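Local coordinates for protein member of s1p family of ribosomal proteins (Pyrococcus furiosus, PDB 5YH1) that binds manganese and probably acts as an exonuclease on nucleic acids, this chain being the DHH-domain part of a longer ribosomal-protein-like polypeptide, at residues 39-44 and 183-188; 105-110 and 146-151; 135-140 and 161-166; 167-172 and 187-192. One frame throughout, in Å; residues are numbered along the deposited sequence.

Interaction 1 of 4, residues 39-44 and 183-188; sequences PKIMKA and VHVNPH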
# COMPACT_ATOMS: atom_id res chain seq x y z
N PRO A 39 -37.41 -5.36 17.57
CA PRO A 39 -37.94 -4.64 16.41
C PRO A 39 -36.85 -4.15 15.43
O PRO A 39 -37.01 -4.27 14.21
CB PRO A 39 -38.69 -3.45 17.04
CG PRO A 39 -38.99 -3.89 18.44
CD PRO A 39 -37.81 -4.71 18.83
N LYS A 40 -35.75 -3.62 15.95
CA LYS A 40 -34.65 -3.16 15.09
C LYS A 40 -33.87 -4.32 14.49
O LYS A 40 -33.43 -4.26 13.35
CB LYS A 40 -33.73 -2.22 15.86
CG LYS A 40 -34.50 -1.05 16.46
CD LYS A 40 -33.66 0.20 16.59
CE LYS A 40 -33.80 0.83 17.97
NZ LYS A 40 -32.95 2.06 18.08
N ILE A 41 -33.71 -5.40 15.25
CA ILE A 41 -33.12 -6.62 14.73
C ILE A 41 -33.92 -7.15 13.53
O ILE A 41 -33.34 -7.53 12.50
CB ILE A 41 -33.00 -7.70 15.82
CG1 ILE A 41 -31.80 -7.35 16.73
CG2 ILE A 41 -32.82 -9.08 15.21
CD1 ILE A 41 -31.67 -8.22 17.96
N MSE A 42 -35.24 -7.16 13.66
CA MSE A 42 -36.13 -7.65 12.60
C MSE A 42 -36.13 -6.70 11.42
O MSE A 42 -36.20 -7.14 10.28
CB MSE A 42 -37.55 -7.89 13.12
CG MSE A 42 -37.56 -9.15 13.99
SE MSE A 42 -39.37 -9.62 14.64
CE MSE A 42 -40.00 -10.62 13.06
N LYS A 43 -36.06 -5.41 11.67
CA LYS A 43 -35.93 -4.42 10.60
C LYS A 43 -34.61 -4.60 9.82
O LYS A 43 -34.61 -4.57 8.60
CB LYS A 43 -36.01 -3.01 11.16
CG LYS A 43 -36.01 -1.92 10.09
CD LYS A 43 -36.22 -0.56 10.73
CE LYS A 43 -36.21 0.57 9.71
NZ LYS A 43 -36.21 1.87 10.44
N ALA A 44 -33.50 -4.78 10.54
CA ALA A 44 -32.21 -5.03 9.90
C ALA A 44 -32.28 -6.23 8.98
O ALA A 44 -31.83 -6.18 7.83
CB ALA A 44 -31.12 -5.23 10.96
N VAL A 183 -31.30 1.87 10.00
CA VAL A 183 -31.54 1.10 11.22
C VAL A 183 -30.23 0.89 11.96
O VAL A 183 -29.21 0.53 11.35
CB VAL A 183 -32.26 -0.24 10.96
CG1 VAL A 183 -31.39 -1.18 10.15
CG2 VAL A 183 -32.66 -0.89 12.28
N HIS A 184 -30.26 1.14 13.26
CA HIS A 184 -29.10 1.03 14.12
C HIS A 184 -29.42 0.03 15.24
O HIS A 184 -30.24 0.32 16.12
CB HIS A 184 -28.74 2.41 14.64
CG HIS A 184 -27.45 2.46 15.40
ND1 HIS A 184 -26.99 3.62 15.98
CD2 HIS A 184 -26.55 1.50 15.70
CE1 HIS A 184 -25.85 3.38 16.59
NE2 HIS A 184 -25.56 2.10 16.44
N VAL A 185 -28.80 -1.15 15.17
CA VAL A 185 -28.93 -2.18 16.20
C VAL A 185 -27.75 -2.01 17.16
O VAL A 185 -26.59 -2.23 16.78
CB VAL A 185 -28.90 -3.59 15.59
CG1 VAL A 185 -28.96 -4.65 16.69
CG2 VAL A 185 -30.06 -3.78 14.61
N ASN A 186 -28.06 -1.59 18.38
CA ASN A 186 -27.04 -1.29 19.38
C ASN A 186 -27.65 -1.37 20.79
O ASN A 186 -28.64 -0.68 21.08
CB ASN A 186 -26.44 0.09 19.10
CG ASN A 186 -25.23 0.41 19.97
OD1 ASN A 186 -25.15 0.00 21.13
ND2 ASN A 186 -24.29 1.17 19.41
N PRO A 187 -27.07 -2.20 21.67
CA PRO A 187 -27.60 -2.36 23.04
C PRO A 187 -27.67 -1.06 23.85
O PRO A 187 -28.49 -0.94 24.75
CB PRO A 187 -26.61 -3.33 23.69
CG PRO A 187 -25.36 -3.24 22.86
CD PRO A 187 -25.87 -3.03 21.47
N HIS A 188 -26.80 -0.09 23.54
CA HIS A 188 -26.77 1.18 24.25
C HIS A 188 -28.08 1.98 24.15
O HIS A 188 -28.33 2.84 24.97
CB HIS A 188 -25.61 2.05 23.75
CG HIS A 188 -24.26 1.57 24.16
ND1 HIS A 188 -23.62 2.04 25.29
CD2 HIS A 188 -23.41 0.68 23.59
CE1 HIS A 188 -22.44 1.45 25.40
NE2 HIS A 188 -22.29 0.62 24.39
O HOH W 1 -30.56 -0.02 18.76
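Val183 lays its two methyls against one turn of helix 32-53, overlapping Lys40, Lys43 and Ala44. CG2 stands 3.6 Å from Lys40 O, and the aliphatic run of Lys43 slides past it in the opposing direction, with CD 3.9 Å from that same CG2. With CG1 set between its own backbone N and carbonyl carbon (chi1 65°), Val183 turns this second methyl to Ala44, whose CA it meets at 3.9 Å. Two residues on, Val185 repeats the approach. Its CG2 also lies 3.6 Å from Lys40 O, a carbonyl that already accepts from Ala44 N within the helix, while the Val185 and Ile41 side chains cross at about a right angle, CG1 to CG1 3.9 Å. The axes of helix and strand make an angle of 124°, so the helix rides slantwise along strand 183-185, at one edge of the parallel sheet, and Ile41 turns its far side to Val206 and Tyr209 of helix 199-210.

Lys40 reaches along the strand edge that faces away from the sheet. Its CD passes 3.5 Å from His184 O, and NZ has a weak bond to a water. That water donates to His184 O at 2.7 Å and accepts from Asn186 N at 3.0 Å, bridging two backbone groups on the edge turned away from strand 158-161. Lys43 NZ bonds to Asp182 O, and His184 turns away to Asp178. The chemistry is thus divided: methyls and methylenes make the buried seam, while both ammonium groups travel past it to carbonyl oxygen or water, so the charged ends lie at its margin.

Interaction 2 of 4, residues 105-110 and 146-151; sequences PFYELE and PAYKRL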
# COMPACT_ATOMS: atom_id res chain seq x y z
N PRO A 105 -11.27 1.99 14.05
CA PRO A 105 -12.50 1.81 14.84
C PRO A 105 -13.66 2.71 14.39
O PRO A 105 -14.59 2.98 15.16
CB PRO A 105 -12.04 2.16 16.26
CG PRO A 105 -11.00 3.21 16.04
CD PRO A 105 -10.32 2.90 14.73
N PHE A 106 -13.61 3.19 13.16
CA PHE A 106 -14.72 3.92 12.58
C PHE A 106 -14.66 3.78 11.06
O PHE A 106 -13.68 3.28 10.51
CB PHE A 106 -14.69 5.39 13.02
CG PHE A 106 -13.52 6.18 12.51
CD1 PHE A 106 -12.28 6.11 13.15
CD2 PHE A 106 -13.65 7.03 11.42
CE1 PHE A 106 -11.20 6.85 12.69
CE2 PHE A 106 -12.57 7.77 10.95
CZ PHE A 106 -11.35 7.67 11.59
N TYR A 107 -15.73 4.19 10.40
CA TYR A 107 -15.83 4.11 8.95
C TYR A 107 -14.99 5.24 8.34
O TYR A 107 -15.47 6.35 8.13
CB TYR A 107 -17.31 4.18 8.55
CG TYR A 107 -17.69 3.69 7.16
CD1 TYR A 107 -16.75 3.15 6.28
CD2 TYR A 107 -19.01 3.74 6.75
CE1 TYR A 107 -17.13 2.71 5.02
CE2 TYR A 107 -19.39 3.29 5.49
CZ TYR A 107 -18.45 2.78 4.63
OH TYR A 107 -18.85 2.33 3.39
N GLU A 108 -13.71 4.95 8.12
CA GLU A 108 -12.73 5.91 7.59
C GLU A 108 -13.10 6.42 6.22
O GLU A 108 -13.67 5.67 5.43
CB GLU A 108 -11.39 5.22 7.39
CG GLU A 108 -10.48 5.23 8.57
CD GLU A 108 -9.14 4.62 8.21
OE1 GLU A 108 -8.13 5.33 8.32
OE2 GLU A 108 -9.12 3.45 7.80
N LEU A 109 -12.68 7.64 5.89
CA LEU A 109 -12.97 8.20 4.57
C LEU A 109 -12.33 7.40 3.45
O LEU A 109 -12.93 7.23 2.39
CB LEU A 109 -12.56 9.68 4.47
CG LEU A 109 -13.39 10.66 5.30
CD1 LEU A 109 -13.02 12.09 4.96
CD2 LEU A 109 -14.88 10.44 5.09
N GLU A 110 -11.13 6.87 3.69
CA GLU A 110 -10.48 6.04 2.68
C GLU A 110 -11.33 4.81 2.35
O GLU A 110 -11.42 4.41 1.19
CB GLU A 110 -9.07 5.63 3.12
CG GLU A 110 -8.33 4.81 2.06
CD GLU A 110 -6.84 4.65 2.33
OE1 GLU A 110 -6.32 5.20 3.32
OE2 GLU A 110 -6.17 3.97 1.51
N PRO A 146 -19.32 11.56 8.92
CA PRO A 146 -18.75 12.01 7.63
C PRO A 146 -18.90 11.00 6.50
O PRO A 146 -19.23 11.37 5.38
CB PRO A 146 -17.28 12.24 7.98
CG PRO A 146 -17.31 12.64 9.43
CD PRO A 146 -18.42 11.84 10.05
N ALA A 147 -18.68 9.72 6.80
CA ALA A 147 -18.88 8.66 5.81
C ALA A 147 -20.33 8.58 5.36
O ALA A 147 -20.62 8.38 4.18
CB ALA A 147 -18.43 7.31 6.37
N TYR A 148 -21.25 8.73 6.31
CA TYR A 148 -22.67 8.61 6.02
C TYR A 148 -23.18 9.82 5.21
O TYR A 148 -24.03 9.66 4.34
CB TYR A 148 -23.50 8.42 7.29
CG TYR A 148 -23.14 7.18 8.11
CD1 TYR A 148 -22.67 6.01 7.51
CD2 TYR A 148 -23.29 7.19 9.49
CE1 TYR A 148 -22.36 4.90 8.26
CE2 TYR A 148 -22.97 6.08 10.25
CZ TYR A 148 -22.51 4.94 9.63
OH TYR A 148 -22.21 3.84 10.40
N LYS A 149 -22.66 11.01 5.48
CA LYS A 149 -23.00 12.18 4.66
C LYS A 149 -22.65 11.94 3.19
O LYS A 149 -23.42 12.30 2.31
CB LYS A 149 -22.28 13.42 5.16
CG LYS A 149 -22.89 13.94 6.45
CD LYS A 149 -22.13 15.14 6.97
CE LYS A 149 -22.88 15.77 8.12
NZ LYS A 149 -22.28 17.07 8.50
N ARG A 150 -21.52 11.28 2.94
CA ARG A 150 -21.12 10.96 1.59
C ARG A 150 -22.00 9.89 0.97
O ARG A 150 -22.44 10.04 -0.18
CB ARG A 150 -19.65 10.56 1.55
CG ARG A 150 -18.74 11.77 1.75
CD ARG A 150 -17.36 11.33 2.17
NE ARG A 150 -16.44 12.44 2.35
CZ ARG A 150 -16.41 13.26 3.40
NH1 ARG A 150 -17.29 13.12 4.40
NH2 ARG A 150 -15.49 14.22 3.45
N LEU A 151 -22.30 8.82 1.72
CA LEU A 151 -23.21 7.79 1.20
C LEU A 151 -24.62 8.33 0.90
O LEU A 151 -25.27 7.91 -0.06
CB LEU A 151 -23.29 6.59 2.16
CG LEU A 151 -22.03 5.74 2.24
CD1 LEU A 151 -22.11 4.76 3.40
CD2 LEU A 151 -21.79 4.98 0.94
O HOH W 2 -16.38 8.91 8.90
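Ala147 is the bump that fills the hollow made by Tyr107. Its CB nestles 3.6 Å from Tyr107 CD2 and equally close to Tyr107 O, in the angle between ring and backbone. Tyr107 carries its ring toward helix 145-152 because CG lies opposite the backbone N (chi1 -162°), and that helix receives it with three side chains. Beyond Ala147, Leu151 CD1 presses on Tyr107 CE2 at 3.7 Å, its side chain running at about a right angle to the tyrosine. Tyr148 CE1 comes up to the rim of the Tyr107 ring, near its plane, 3.9 Å from CD2.

A second fit lies about one helix turn further on, at Arg150. Leu109 crosses Arg150 squarely, its CD2 over one face of the guanidinium and 3.6 Å from CZ, while CD1 touches NH2. The planar group is held from its edge meanwhile: NH1 donates in the guanidinium plane to Pro146 O at 2.8 Å, and salt bridges run from NE and NH2 to Glu263 and Glu299 of the second subunit. Arg150 therefore offers a flat face to leucine and its polar rim to acceptors. A water beside the Ala147 fit links the backbones, donating to Tyr107 O and accepting from Ala147 N at 3.2 Å.

Tyr107 is the centre of an inverse gamma turn and Glu108 the N-cap of helix 109-126, so the contact seats the start of that helix on helix 145-152. Val112 packs on Tyr107, Ala147 and Leu151 together, Ile135 of strand 132-136 touches both tyrosines, and Ile158 of strand 158-161 backs Tyr148 and Leu151.

Interaction 3 of 4, residues 135-140 and 161-166; sequences IVDNGG and IDHHDP. With MN (manganese (II) ion), chain F.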
# COMPACT_ATOMS: atom_id res chain seq x y z
N ILE A 135 -22.75 -1.99 8.21
CA ILE A 135 -21.53 -1.75 8.98
C ILE A 135 -21.67 -2.45 10.32
O ILE A 135 -22.70 -2.31 10.98
CB ILE A 135 -21.31 -0.26 9.29
CG1 ILE A 135 -21.71 0.64 8.13
CG2 ILE A 135 -19.85 -0.03 9.71
CD1 ILE A 135 -20.81 0.51 6.92
N VAL A 136 -20.62 -3.16 10.73
CA VAL A 136 -20.70 -4.08 11.86
C VAL A 136 -19.47 -3.93 12.76
O VAL A 136 -18.33 -3.91 12.27
CB VAL A 136 -20.79 -5.53 11.37
CG1 VAL A 136 -20.87 -6.51 12.53
CG2 VAL A 136 -21.98 -5.69 10.43
N ASP A 137 -19.72 -3.83 14.06
CA ASP A 137 -18.69 -3.56 15.07
C ASP A 137 -18.01 -2.19 14.91
O ASP A 137 -17.05 -1.85 15.61
CB ASP A 137 -17.65 -4.69 15.13
CG ASP A 137 -16.86 -4.68 16.43
OD1 ASP A 137 -17.48 -4.49 17.51
OD2 ASP A 137 -15.62 -4.84 16.37
N ASN A 138 -18.55 -1.39 14.00
CA ASN A 138 -18.16 -0.02 13.76
C ASN A 138 -19.48 0.64 13.36
O ASN A 138 -20.47 -0.06 13.15
CB ASN A 138 -17.20 0.08 12.57
CG ASN A 138 -15.73 0.01 12.96
OD1 ASN A 138 -15.39 -0.10 14.14
ND2 ASN A 138 -14.85 0.06 11.96
N GLY A 139 -19.47 1.97 13.24
CA GLY A 139 -20.57 2.66 12.57
C GLY A 139 -21.57 3.37 13.47
O GLY A 139 -22.33 4.22 13.00
N GLY A 140 -21.58 3.04 14.75
CA GLY A 140 -22.59 3.56 15.67
C GLY A 140 -22.24 4.83 16.41
O GLY A 140 -22.86 5.14 17.42
N ILE A 161 -24.89 -2.41 12.88
CA ILE A 161 -24.94 -3.38 13.99
C ILE A 161 -23.65 -3.20 14.81
O ILE A 161 -22.58 -3.65 14.41
CB ILE A 161 -25.03 -4.83 13.47
CG1 ILE A 161 -26.28 -5.01 12.60
CG2 ILE A 161 -25.07 -5.80 14.64
CD1 ILE A 161 -26.27 -6.28 11.78
N ASP A 162 -23.76 -2.52 15.94
CA ASP A 162 -22.59 -2.13 16.71
C ASP A 162 -22.94 -2.15 18.21
O ASP A 162 -24.11 -2.23 18.58
CB ASP A 162 -22.14 -0.73 16.25
CG ASP A 162 -20.75 -0.37 16.71
OD1 ASP A 162 -20.03 -1.24 17.26
OD2 ASP A 162 -20.36 0.82 16.51
N HIS A 163 -21.92 -2.10 19.06
CA HIS A 163 -22.12 -2.09 20.52
C HIS A 163 -21.24 -1.08 21.25
O HIS A 163 -21.08 -1.16 22.48
CB HIS A 163 -21.91 -3.50 21.10
CG HIS A 163 -20.52 -4.01 20.95
ND1 HIS A 163 -19.74 -4.38 22.03
CD2 HIS A 163 -19.75 -4.19 19.86
CE1 HIS A 163 -18.56 -4.78 21.60
NE2 HIS A 163 -18.54 -4.68 20.29
N HIS A 164 -20.69 -0.12 20.50
CA HIS A 164 -19.99 1.03 21.08
C HIS A 164 -20.99 2.13 21.38
O HIS A 164 -22.05 2.22 20.75
CB HIS A 164 -18.90 1.52 20.12
CG HIS A 164 -17.85 0.49 19.85
ND1 HIS A 164 -18.01 -0.49 18.90
CD2 HIS A 164 -16.66 0.26 20.45
CE1 HIS A 164 -16.95 -1.28 18.91
NE2 HIS A 164 -16.11 -0.84 19.84
N ASP A 165 -20.64 2.96 22.35
CA ASP A 165 -21.50 4.05 22.81
C ASP A 165 -21.62 5.15 21.75
O ASP A 165 -20.62 5.75 21.38
CB ASP A 165 -20.95 4.62 24.13
CG ASP A 165 -21.83 5.73 24.72
OD1 ASP A 165 -22.99 5.93 24.28
OD2 ASP A 165 -21.34 6.40 25.64
N PRO A 166 -22.84 5.42 21.26
CA PRO A 166 -23.00 6.54 20.33
C PRO A 166 -22.66 7.90 20.95
O PRO A 166 -22.37 8.84 20.21
CB PRO A 166 -24.48 6.48 19.93
CG PRO A 166 -24.89 5.06 20.20
CD PRO A 166 -24.09 4.64 21.39
MN MN F . -16.54 -5.57 19.32
O HOH W 3 -14.60 -5.86 18.41
O HOH W 4 -15.37 -3.99 20.36
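Ile135 O accepts from Ile161 N at 2.9 Å, nearly straight at 173°, and so ties two neighbouring strands of the parallel sheet, 132-136 and 158-161, at the point where the DHH signature, Asp162-His163-His164, leaves it. Val136 pairs with Ile161 in a parallel bridge, and its CA makes a CH-O contact to Ile161 O. That same oxygen takes the N-H of Asp137 at 2.9 Å.

There the first strand ends, and Asp137 bends into a positive phi of 63°. Its carboxylate reaches across to share the manganese ion with His163: OD1 binds at 2.3 Å and His163 NE2 at 2.4 Å. The carboxylate and imidazole are nearly coplanar, 16° apart, with OD1 at the edge of the ring. Asp137 OD1 and His163 NE2 lie close because both bind the metal, and Asp67, Asp229 and two waters complete the site. At the other ring nitrogen, His163 ND1 donates to Tyr195 O, which fixes the ring's rotation.

Gly139, also with positive phi, gives its O to the Tyr148 hydroxyl. Gly140 N then donates to the anti lone pair of Asp162 OD2 at 3.1 Å, and so holds the loop against the DHH stretch. The other oxygen, Asp162 OD1, is gripped twice: His163 N comes from above the carboxylate plane, and His164 ND1 arrives on the syn side at 2.7 Å, with OD1 lying almost in the imidazole plane.

Interaction 4 of 4, residues 167-172 and 187-192; sequences RDWISE and PHHVKR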
# COMPACT_ATOMS: atom_id res chain seq x y z
N ARG A 167 -22.70 7.99 22.28
CA ARG A 167 -22.30 9.18 23.04
C ARG A 167 -23.23 10.39 22.92
O ARG A 167 -23.77 10.84 23.93
CB ARG A 167 -20.86 9.61 22.73
CG ARG A 167 -19.79 8.74 23.36
CD ARG A 167 -18.43 9.41 23.27
NE ARG A 167 -17.39 8.58 23.87
N ASP A 168 -23.40 10.93 21.71
CA ASP A 168 -24.17 12.17 21.51
C ASP A 168 -25.66 11.88 21.42
O ASP A 168 -26.22 11.73 20.33
CB ASP A 168 -23.70 12.90 20.24
CG ASP A 168 -22.28 13.42 20.36
OD1 ASP A 168 -21.95 13.99 21.42
OD2 ASP A 168 -21.48 13.28 19.41
N TRP A 169 -26.32 11.80 22.57
CA TRP A 169 -27.74 11.48 22.61
C TRP A 169 -28.60 12.72 22.36
O TRP A 169 -28.32 13.78 22.91
CB TRP A 169 -28.10 10.80 23.94
CG TRP A 169 -27.38 9.50 24.08
CD1 TRP A 169 -26.20 9.28 24.72
CD2 TRP A 169 -27.77 8.24 23.52
NE1 TRP A 169 -25.84 7.96 24.60
CE2 TRP A 169 -26.79 7.30 23.87
CE3 TRP A 169 -28.86 7.83 22.75
CZ2 TRP A 169 -26.86 5.96 23.49
CZ3 TRP A 169 -28.94 6.50 22.37
CH2 TRP A 169 -27.94 5.57 22.75
N ILE A 170 -29.60 12.58 21.50
CA ILE A 170 -30.55 13.66 21.24
C ILE A 170 -31.89 13.41 21.93
O ILE A 170 -32.65 14.34 22.16
CB ILE A 170 -30.76 13.92 19.73
CG1 ILE A 170 -31.20 12.65 18.99
CG2 ILE A 170 -29.49 14.48 19.10
CD1 ILE A 170 -31.52 12.88 17.53
N SER A 171 -32.18 12.15 22.25
CA SER A 171 -33.30 11.80 23.11
C SER A 171 -32.94 10.54 23.91
O SER A 171 -31.78 10.11 23.90
CB SER A 171 -34.57 11.60 22.29
OG SER A 171 -34.60 10.33 21.69
N GLU A 172 -33.92 9.97 24.61
CA GLU A 172 -33.69 8.81 25.47
C GLU A 172 -33.17 7.60 24.69
O GLU A 172 -32.24 6.92 25.13
CB GLU A 172 -34.95 8.44 26.28
CG GLU A 172 -36.18 8.08 25.45
CD GLU A 172 -37.44 7.89 26.28
OE1 GLU A 172 -38.17 6.90 26.05
OE2 GLU A 172 -37.72 8.72 27.17
N PRO A 187 -27.07 -2.20 21.67
CA PRO A 187 -27.60 -2.36 23.04
C PRO A 187 -27.67 -1.06 23.85
O PRO A 187 -28.49 -0.94 24.75
CB PRO A 187 -26.61 -3.33 23.69
CG PRO A 187 -25.36 -3.24 22.86
CD PRO A 187 -25.87 -3.03 21.47
N HIS A 188 -26.80 -0.09 23.54
CA HIS A 188 -26.77 1.18 24.25
C HIS A 188 -28.08 1.98 24.15
O HIS A 188 -28.33 2.84 24.97
CB HIS A 188 -25.61 2.05 23.75
CG HIS A 188 -24.26 1.57 24.16
ND1 HIS A 188 -23.62 2.04 25.29
CD2 HIS A 188 -23.41 0.68 23.59
CE1 HIS A 188 -22.44 1.45 25.40
NE2 HIS A 188 -22.29 0.62 24.39
N HIS A 189 -28.89 1.73 23.12
CA HIS A 189 -30.18 2.40 22.96
C HIS A 189 -31.18 1.97 24.02
O HIS A 189 -32.00 2.77 24.46
CB HIS A 189 -30.79 2.11 21.59
CG HIS A 189 -30.15 2.86 20.47
ND1 HIS A 189 -29.30 2.26 19.57
CD2 HIS A 189 -30.22 4.16 20.10
CE1 HIS A 189 -28.88 3.15 18.69
NE2 HIS A 189 -29.43 4.32 18.99
N VAL A 190 -31.14 0.70 24.40
CA VAL A 190 -32.10 0.14 25.34
C VAL A 190 -31.53 -0.03 26.74
O VAL A 190 -32.28 -0.24 27.68
CB VAL A 190 -32.68 -1.20 24.83
CG1 VAL A 190 -33.31 -0.99 23.47
CG2 VAL A 190 -31.61 -2.28 24.78
N LYS A 191 -30.21 0.06 26.87
CA LYS A 191 -29.53 -0.06 28.15
C LYS A 191 -28.16 0.58 28.03
O LYS A 191 -27.22 -0.04 27.56
CB LYS A 191 -29.39 -1.54 28.53
CG LYS A 191 -28.97 -1.79 29.98
CD LYS A 191 -28.49 -3.23 30.16
CE LYS A 191 -28.95 -3.86 31.46
NZ LYS A 191 -28.55 -3.04 32.64
N ARG A 192 -28.06 1.84 28.47
CA ARG A 192 -26.81 2.58 28.36
C ARG A 192 -25.67 1.83 29.03
O ARG A 192 -25.84 1.28 30.11
CB ARG A 192 -26.93 3.95 29.02
CG ARG A 192 -27.93 4.89 28.38
CD ARG A 192 -27.33 5.69 27.23
NE ARG A 192 -28.19 6.84 26.95
CZ ARG A 192 -29.36 6.79 26.33
NH1 ARG A 192 -29.85 5.63 25.87
NH2 ARG A 192 -30.06 7.91 26.15
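Glu172 and His189 bring the two backbones nearest, CA to CA 7.7 Å, where residues 167-172 turn a corner at Ile170 and bend round the loop that follows strand 183-185. Across the gap Trp169 and Arg192 lie flat on one another. The guanidinium is centred over one face of the six-membered ring, with Arg192 CZ 3.5 Å from its centroid and the planes only 5° apart, a stacked cation-pi pair. Arg192 NE lies over the indole face near CE2 and NE1, 3.4 Å from Trp169 CE2. A sharp bend at chi2 (-87°) folds the arginine back over its own loop, and the two side chains slide past each other in opposite directions.

The edge of the guanidinium is used as well. NH1 and NH2 both donate end-on to a single oxygen, Glu172 O, at 2.8 Å and 2.6 Å, and the oxygen lies close to the guanidinium plane. NH1 adds a weak bond to His188 O, which itself sits 3.5 Å from Trp169 CH2.

His189 meets the rim of the indole instead. Trp169 points an edge at the imidazole face in an offset edge-to-face pair, with the planes at 87° and Trp169 CZ3 3.5 Å from His189 CD2. The imidazole is steadied by Asp178, which accepts from NE2, and by a further edge-to-face pairing with His184.

Chemically, the cation is shared out: the pi cloud takes its face and the carbonyl of Glu172 its edge, with no carboxylate used across the contact. Two bonds to one oxygen would also fix the rotation of the guanidinium and keep it flat on the indole.

From the N terminus, helix 32-53 supplies residues 39-44, whose partner comes only at 183-188; interaction 1 therefore closes the longest loop, with interactions 2 and 3 nested inside it. Those two cross, their segments alternating along the chain: 105-110, 135-140, 146-151, 161-166. They also touch, strand 132-136 running directly between helices 109-126 and 145-152 in the chain. Interaction 4 closes a short loop in series after interaction 3 and ends on the same stretch as interaction 1, sharing Pro187 and His188. Asn186 ND2 on His164 O links interactions 1 and 3. Together they tie the flanking helices to the parallel sheet, the manganese site to its strand ends, and the loop after the edge strand to the small hairpin at 169-175.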